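Local coordinates for SsfX3 (Streptomyces sp. SF2575, PDB 3SKV), which probably transfers a salicylyl group onto a tetracycline intermediate in a tetracycline biosynthetic pathway, as an acyltransferase of the GDSL/SGNH family with an added jelly-roll domain, at residues 98-104 / 163-169. The protein carries 1 engineered substitution. Numbering follows the deposited sequence.
Sequences VRYEAVG and LQFRLAE
Glu101 and Arg166 stand side by side on neighbouring antiparallel strands, and Glu101 OE1 meets Arg166 NH1 in a salt bridge of 3.0 Å. The oxygen comes in at the guanidinium edge, near its plane, while the carboxylate itself is turned 77° from that plane. Both chains run extended, long enough to pair above a partly exposed face. Val103 CG2 packs against the same guanidinium, 3.8 Å from Arg166 NH2, so a branched strand residue gives the flat cation of Arg166 an apolar neighbour.

The other face is largely apolar. Phe165, its CG anti to the backbone N (chi1 -175°), leans across to the partner strand until CZ lies 3.5 Å from Tyr100 CB. The two rings are almost parallel but slid apart with little overlap, centroids 5.5 Å from each other. Ala102, with its single methyl, lets Phe165 lie close to the strand; Ala102 CB touches the ring at Phe165 CD1, 4.4 Å away, and Leu163 CD2 lies 3.9 Å from Ala102 CB.

Between these two layers of side chains runs the backbone ladder of a sheet in the N-terminal domain, consistent with the jelly roll that this protein carries in addition to its GDSL/SGNH fold. Glu101 and Arg166 form a hydrogen-bonded pair, with Arg166 N to Glu101 O at 2.9 Å. Farther out, strand 141-145 flanks 96-103, Trp56 touches both Glu101 and Arg166, and Tyr100 OH is hydrogen-bonded to the backbone N of Lys136.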
# COMPACT_ATOMS: atom_id res chain seq x y z
N VAL A 98 -18.61 -3.58 13.19
CA VAL A 98 -17.69 -2.45 13.28
C VAL A 98 -18.47 -1.16 13.06
O VAL A 98 -19.19 -1.04 12.07
CB VAL A 98 -16.49 -2.53 12.31
CG1 VAL A 98 -15.57 -1.31 12.47
CG2 VAL A 98 -15.69 -3.81 12.51
N ARG A 99 -18.34 -0.20 14.00
CA ARG A 99 -18.91 1.13 13.92
C ARG A 99 -17.81 1.99 13.26
O ARG A 99 -16.70 2.12 13.79
CB ARG A 99 -19.33 1.66 15.29
CG ARG A 99 -20.10 2.95 15.15
CD ARG A 99 -20.69 3.37 16.46
NE ARG A 99 -21.06 4.78 16.40
CZ ARG A 99 -21.04 5.59 17.45
NH1 ARG A 99 -20.71 5.12 18.65
NH2 ARG A 99 -21.37 6.86 17.31
N TYR A 100 -18.12 2.53 12.08
CA TYR A 100 -17.15 3.24 11.28
C TYR A 100 -17.68 4.50 10.62
O TYR A 100 -18.89 4.79 10.62
CB TYR A 100 -16.63 2.27 10.17
CG TYR A 100 -17.65 2.01 9.07
CD1 TYR A 100 -18.64 1.05 9.23
CD2 TYR A 100 -17.64 2.75 7.89
CE1 TYR A 100 -19.60 0.83 8.23
CE2 TYR A 100 -18.58 2.53 6.89
CZ TYR A 100 -19.57 1.58 7.06
OH TYR A 100 -20.51 1.36 6.08
N GLU A 101 -16.76 5.20 9.97
CA GLU A 101 -16.99 6.38 9.16
C GLU A 101 -15.93 6.33 8.07
O GLU A 101 -14.74 6.17 8.37
CB GLU A 101 -16.89 7.67 9.98
CG GLU A 101 -17.43 8.88 9.22
CD GLU A 101 -17.15 10.25 9.80
OE1 GLU A 101 -16.30 10.36 10.71
OE2 GLU A 101 -17.77 11.22 9.31
N ALA A 102 -16.37 6.36 6.79
CA ALA A 102 -15.47 6.32 5.64
C ALA A 102 -15.57 7.62 4.86
O ALA A 102 -16.66 8.00 4.42
CB ALA A 102 -15.77 5.12 4.75
N VAL A 103 -14.46 8.35 4.79
CA VAL A 103 -14.43 9.65 4.11
C VAL A 103 -13.64 9.56 2.80
O VAL A 103 -12.44 9.25 2.81
CB VAL A 103 -13.91 10.81 5.01
CG1 VAL A 103 -14.15 12.15 4.35
CG2 VAL A 103 -14.55 10.79 6.39
N GLY A 104 -14.33 9.84 1.70
CA GLY A 104 -13.73 9.85 0.38
C GLY A 104 -13.01 11.16 0.12
O GLY A 104 -13.25 12.14 0.83
N LEU A 163 -9.84 5.60 0.55
CA LEU A 163 -10.65 6.27 1.54
C LEU A 163 -9.95 6.41 2.87
O LEU A 163 -9.15 5.56 3.24
CB LEU A 163 -11.86 5.35 1.79
CG LEU A 163 -13.24 5.60 1.15
CD1 LEU A 163 -13.17 5.93 -0.32
CD2 LEU A 163 -14.09 4.38 1.32
N GLN A 164 -10.38 7.39 3.65
CA GLN A 164 -9.96 7.52 5.05
C GLN A 164 -11.02 6.71 5.83
O GLN A 164 -12.22 6.89 5.62
CB GLN A 164 -9.96 8.98 5.50
CG GLN A 164 -8.88 9.81 4.83
CD GLN A 164 -8.93 11.26 5.26
OE1 GLN A 164 -9.26 11.60 6.40
NE2 GLN A 164 -8.51 12.13 4.37
N PHE A 165 -10.59 5.79 6.65
CA PHE A 165 -11.50 4.92 7.41
C PHE A 165 -11.24 5.07 8.91
O PHE A 165 -10.10 4.90 9.33
CB PHE A 165 -11.29 3.46 6.99
CG PHE A 165 -12.24 2.45 7.60
CD1 PHE A 165 -13.44 2.12 6.96
CD2 PHE A 165 -11.91 1.78 8.78
CE1 PHE A 165 -14.30 1.17 7.51
CE2 PHE A 165 -12.77 0.84 9.33
CZ PHE A 165 -13.95 0.52 8.69
N ARG A 166 -12.26 5.41 9.70
CA ARG A 166 -12.14 5.60 11.16
C ARG A 166 -13.04 4.58 11.85
O ARG A 166 -14.06 4.21 11.28
CB ARG A 166 -12.53 7.04 11.59
CG ARG A 166 -11.99 8.11 10.66
CD ARG A 166 -11.85 9.49 11.24
NE ARG A 166 -11.48 10.44 10.18
CZ ARG A 166 -12.32 11.31 9.61
NH1 ARG A 166 -13.59 11.36 9.98
NH2 ARG A 166 -11.88 12.13 8.67
N LEU A 167 -12.68 4.12 13.05
CA LEU A 167 -13.50 3.15 13.81
C LEU A 167 -13.84 3.76 15.14
O LEU A 167 -13.00 4.43 15.76
CB LEU A 167 -12.77 1.84 14.18
CG LEU A 167 -12.01 1.00 13.20
CD1 LEU A 167 -10.62 1.63 12.88
CD2 LEU A 167 -11.82 -0.41 13.80
N ALA A 168 -14.96 3.35 15.69
CA ALA A 168 -15.37 3.76 17.03
C ALA A 168 -15.58 2.54 17.94
O ALA A 168 -15.41 2.65 19.16
CB ALA A 168 -16.65 4.59 16.95
N GLU A 169 -15.90 1.37 17.36
CA GLU A 169 -16.20 0.16 18.14
C GLU A 169 -16.15 -1.10 17.30
O GLU A 169 -16.43 -1.07 16.10
CB GLU A 169 -17.63 0.29 18.70
CG GLU A 169 -18.00 -0.64 19.85
CD GLU A 169 -19.48 -0.70 20.18
OE1 GLU A 169 -20.29 -0.03 19.49
OE2 GLU A 169 -19.84 -1.45 21.12